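Local coordinates for fimbrin (Schizosaccharomyces pombe, PDB 1RT8), which binds actin filaments and crosslinks them through two actin-binding regions built from four calponin-homology domains, serving cell polarity and cytokinesis, at residues A[12-15]-A[16-20]; A[208-211]-A[212-215]. All blocks are in the same frame, centred on the assembly; numbering follows the deposited sequence.

How the interactions relate
Near the N terminus the chain enters helix 11-25 of the first calponin-homology domain, and interaction 1 is one stretch of that helix, where 12-15 passes straight into 16-20 through i to i+4 bonds. Some 190 residues later, in the second calponin-homology domain, interaction 2 has an extended lead-in at 208-209 followed by overlapping turns through 210-215, in the loop from helix 194-203 to helix 218-230. The two neither nest nor cross: each is local and they follow in series, with centres about 28 Å apart and nearest atoms about 18 Å apart. Both belong to the first actin-binding region. Side chains of 12-20 also meet helix 248-261, joining the first domain to the second.

Interaction 1 of 2, residues A[12-15]-A[16-20]; sequences EERR and EFIKH
With CG set anti to the carbonyl carbon (chi1 -70°), F17 swings its ring back along helix 11-25, the first helix of this calponin-homology domain, so that it lies beside E13. CE1 of the ring comes within 3.9 Å of E13 CB; the E13 carbonyl lies over one face, its carbon displaced toward the rim, and the carboxylate plane is turned 47° from the ring. The two methylenes of E13 suit this place, lying beside the ring while the carboxylate reaches K249 (salt bridge) and N247 (hydrogen bond). F17 itself is buried against L121 and I128 of helix 117-131 and L250 of helix 248-261. R14 and I18 run alongside each other, R14 CG lying 3.7 Å from I18 CD1; the apolar part of the arginine thus extends the isoleucine's hydrophobic surface. R15 sends its guanidinium to E40 in a salt bridge, yet its CD touches E16 OE2 at 3.7 Å. R15 NH1 stays 5.0 Å from E16 OE2, too far for a salt bridge, so any attraction is probably weak. E12 OE1 and E16 OE2 stand 4.4 Å apart, a proximity of like charges probably unfavourable in itself; the E12 oxygens are hydrogen-bonded by T239 and T241. In the alpha-helical ladder E16 N donates to E12 O at 2.7 Å, with an N-H...O angle of 167°.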
loop_
_atom_site.group_PDB
_atom_site.type_symbol
_atom_site.label_atom_id
_atom_site.label_comp_id
_atom_site.label_asym_id
_atom_site.label_seq_id
_atom_site.Cartn_x
_atom_site.Cartn_y
_atom_site.Cartn_z
ATOM N N GLU A 12 17.962 -9.756 14.804
ATOM C CA GLU A 12 18.522 -9.098 13.630
ATOM C C GLU A 12 17.544 -8.163 12.940
ATOM O O GLU A 12 17.908 -7.043 12.566
ATOM C CB GLU A 12 19.028 -10.133 12.629
ATOM C CG GLU A 12 20.079 -11.075 13.197
ATOM C CD GLU A 12 21.262 -11.242 12.265
ATOM O OE1 GLU A 12 22.036 -10.273 12.099
ATOM O OE2 GLU A 12 21.411 -12.341 11.692
ATOM N N GLU A 13 16.313 -8.622 12.754
ATOM C CA GLU A 13 15.304 -7.791 12.114
ATOM C C GLU A 13 15.211 -6.460 12.850
ATOM O O GLU A 13 15.255 -5.394 12.234
ATOM C CB GLU A 13 13.950 -8.501 12.121
ATOM C CG GLU A 13 13.805 -9.543 11.029
ATOM C CD GLU A 13 12.551 -10.377 11.180
ATOM O OE1 GLU A 13 11.485 -9.805 11.492
ATOM O OE2 GLU A 13 12.629 -11.608 10.975
ATOM N N ARG A 14 15.106 -6.526 14.172
ATOM C CA ARG A 14 15.015 -5.314 14.977
ATOM C C ARG A 14 16.243 -4.437 14.783
ATOM O O ARG A 14 16.125 -3.239 14.529
ATOM C CB ARG A 14 14.865 -5.667 16.458
ATOM C CG ARG A 14 14.839 -4.454 17.381
ATOM C CD ARG A 14 14.456 -4.856 18.793
ATOM N NE ARG A 14 15.281 -5.957 19.283
ATOM C CZ ARG A 14 16.590 -5.874 19.500
ATOM N NH1 ARG A 14 17.236 -4.736 19.276
ATOM N NH2 ARG A 14 17.257 -6.936 19.937
ATOM N N ARG A 15 17.424 -5.039 14.893
ATOM C CA ARG A 15 18.664 -4.289 14.735
ATOM C C ARG A 15 18.765 -3.629 13.369
ATOM O O ARG A 15 18.926 -2.410 13.265
ATOM C CB ARG A 15 19.881 -5.200 14.938
ATOM C CG ARG A 15 21.209 -4.463 14.807
ATOM C CD ARG A 15 22.428 -5.385 14.870
ATOM N NE ARG A 15 22.604 -6.034 16.166
ATOM C CZ ARG A 15 21.959 -7.129 16.555
ATOM N NH1 ARG A 15 21.085 -7.712 15.743
ATOM N NH2 ARG A 15 22.194 -7.651 17.752
ATOM N N GLU A 16 18.664 -4.439 12.319
ATOM C CA GLU A 16 18.770 -3.932 10.957
ATOM C C GLU A 16 17.690 -2.910 10.613
ATOM O O GLU A 16 17.988 -1.885 10.005
ATOM C CB GLU A 16 18.746 -5.094 9.955
ATOM C CG GLU A 16 19.857 -6.129 10.159
ATOM C CD GLU A 16 21.238 -5.497 10.322
ATOM O OE1 GLU A 16 21.563 -4.557 9.574
ATOM O OE2 GLU A 16 22.001 -5.948 11.198
ATOM N N PHE A 17 16.442 -3.174 10.997
ATOM C CA PHE A 17 15.365 -2.226 10.702
ATOM C C PHE A 17 15.659 -0.875 11.349
ATOM O O PHE A 17 15.498 0.175 10.724
ATOM C CB PHE A 17 14.014 -2.761 11.202
ATOM C CG PHE A 17 13.498 -3.941 10.423
ATOM C CD1 PHE A 17 12.435 -4.694 10.906
ATOM C CD2 PHE A 17 14.073 -4.301 9.209
ATOM C CE1 PHE A 17 11.956 -5.790 10.195
ATOM C CE2 PHE A 17 13.597 -5.397 8.488
ATOM C CZ PHE A 17 12.538 -6.142 8.985
ATOM N N ILE A 18 16.093 -0.896 12.603
ATOM C CA ILE A 18 16.411 0.345 13.292
ATOM C C ILE A 18 17.568 1.054 12.598
ATOM O O ILE A 18 17.574 2.278 12.488
ATOM C CB ILE A 18 16.785 0.094 14.760
ATOM C CG1 ILE A 18 15.572 -0.463 15.513
ATOM C CG2 ILE A 18 17.271 1.387 15.392
ATOM C CD1 ILE A 18 15.876 -0.956 16.919
ATOM N N LYS A 19 18.550 0.287 12.132
ATOM C CA LYS A 19 19.688 0.880 11.441
ATOM C C LYS A 19 19.206 1.567 10.169
ATOM O O LYS A 19 19.620 2.687 9.857
ATOM C CB LYS A 19 20.731 -0.189 11.104
ATOM C CG LYS A 19 21.398 -0.803 12.328
ATOM C CD LYS A 19 22.507 -1.780 11.944
ATOM C CE LYS A 19 23.632 -1.093 11.172
ATOM N NZ LYS A 19 24.794 -2.003 10.963
ATOM N N HIS A 20 18.322 0.902 9.434
ATOM C CA HIS A 20 17.791 1.487 8.211
ATOM C C HIS A 20 17.053 2.778 8.550
ATOM O O HIS A 20 17.163 3.777 7.840
ATOM C CB HIS A 20 16.840 0.510 7.507
ATOM C CG HIS A 20 16.027 1.142 6.421
ATOM N ND1 HIS A 20 14.759 1.640 6.635
ATOM C CD2 HIS A 20 16.318 1.401 5.125
ATOM C CE1 HIS A 20 14.304 2.178 5.517
ATOM N NE2 HIS A 20 15.231 2.046 4.584
#

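Interaction 2 of 2, residues A[208-211]-A[212-215]; sequences CSRA and PLQT
The flat peptide groups of R210 and A211 each receive an N-H from above the carbonyl plane: L213 N reaches R210 O at 3.0 Å, and Q214 N reaches A211 O at 2.8 Å. These donors stand 48° and 47° out of plane, as expected of the tight i to i+3 bonds in successive beta turns, and T215 N to P212 O adds a third at 2.9 Å. P212 suits the first position of the helical run 212-214, since its ring fixes phi near the helical value and its nitrogen has no hydrogen to give. A211 CB lies 3.5 Å from CD of the adjoining P212 ring. R210 and L213 lie side by side: L213 CD1 rests 3.6 Å from R210 CB and continues along CG and CD, the arginine stem being extended and so offering a long apolar edge to the leucine. Both side chains also touch W179, while R210 NH2 is hydrogen-bonded to the carbonyl oxygen of A177. In the second calponin-homology domain, the turn bridges helix 194-203, which R210, P212 and L213 touch, and helix 218-230, where P212 meets Q224 and N228, and T215 bonds to Q224 through OG1 and to R221 through its backbone O.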
loop_
_atom_site.group_PDB
_atom_site.type_symbol
_atom_site.label_atom_id
_atom_site.label_comp_id
_atom_site.label_asym_id
_atom_site.label_seq_id
_atom_site.Cartn_x
_atom_site.Cartn_y
_atom_site.Cartn_z
ATOM N N CYS A 208 33.639 -9.106 -8.432
ATOM C CA CYS A 208 33.178 -10.288 -7.712
ATOM C C CYS A 208 33.447 -11.571 -8.487
ATOM O O CYS A 208 33.004 -11.729 -9.625
ATOM C CB CYS A 208 31.682 -10.158 -7.424
ATOM S SG CYS A 208 31.235 -8.586 -6.633
ATOM N N SER A 209 34.174 -12.484 -7.852
ATOM C CA SER A 209 34.530 -13.762 -8.459
ATOM C C SER A 209 33.704 -14.896 -7.861
ATOM O O SER A 209 32.907 -14.680 -6.946
ATOM C CB SER A 209 36.017 -14.040 -8.233
ATOM O OG SER A 209 36.390 -15.299 -8.766
ATOM N N ARG A 210 33.901 -16.106 -8.380
ATOM C CA ARG A 210 33.180 -17.273 -7.886
ATOM C C ARG A 210 34.000 -18.009 -6.829
ATOM O O ARG A 210 33.660 -19.125 -6.432
ATOM C CB ARG A 210 32.828 -18.228 -9.038
ATOM C CG ARG A 210 31.734 -17.725 -9.992
ATOM C CD ARG A 210 31.264 -18.837 -10.950
ATOM N NE ARG A 210 30.174 -18.406 -11.829
ATOM C CZ ARG A 210 29.484 -19.215 -12.636
ATOM N NH1 ARG A 210 29.759 -20.506 -12.691
ATOM N NH2 ARG A 210 28.505 -18.731 -13.390
ATOM N N ALA A 211 35.070 -17.376 -6.358
ATOM C CA ALA A 211 35.934 -17.983 -5.347
ATOM C C ALA A 211 35.189 -18.427 -4.079
ATOM O O ALA A 211 35.507 -19.466 -3.506
ATOM C CB ALA A 211 37.063 -17.019 -4.979
ATOM N N PRO A 212 34.196 -17.643 -3.618
ATOM C CA PRO A 212 33.471 -18.050 -2.409
ATOM C C PRO A 212 32.860 -19.449 -2.536
ATOM O O PRO A 212 32.667 -20.152 -1.544
ATOM C CB PRO A 212 32.410 -16.961 -2.263
ATOM C CG PRO A 212 33.106 -15.758 -2.820
ATOM C CD PRO A 212 33.757 -16.309 -4.063
ATOM N N LEU A 213 32.550 -19.843 -3.763
ATOM C CA LEU A 213 31.975 -21.162 -3.997
ATOM C C LEU A 213 32.906 -22.245 -3.453
ATOM O O LEU A 213 32.454 -23.325 -3.066
ATOM C CB LEU A 213 31.739 -21.372 -5.494
ATOM C CG LEU A 213 30.669 -20.471 -6.116
ATOM C CD1 LEU A 213 30.593 -20.693 -7.627
ATOM C CD2 LEU A 213 29.330 -20.764 -5.462
ATOM N N GLN A 214 34.201 -21.930 -3.394
ATOM C CA GLN A 214 35.221 -22.862 -2.911
ATOM C C GLN A 214 35.381 -22.913 -1.386
ATOM O O GLN A 214 36.095 -23.770 -0.857
ATOM C CB GLN A 214 36.573 -22.525 -3.549
ATOM C CG GLN A 214 36.527 -22.404 -5.063
ATOM C CD GLN A 214 35.832 -23.583 -5.715
ATOM O OE1 GLN A 214 36.107 -24.740 -5.384
ATOM N NE2 GLN A 214 34.927 -23.296 -6.656
ATOM N N THR A 215 34.731 -21.991 -0.687
ATOM C CA THR A 215 34.802 -21.944 0.772
ATOM C C THR A 215 33.807 -22.966 1.312
ATOM O O THR A 215 32.623 -22.905 0.992
ATOM C CB THR A 215 34.427 -20.537 1.291
ATOM O OG1 THR A 215 35.323 -19.570 0.723
ATOM C CG2 THR A 215 34.508 -20.479 2.812
#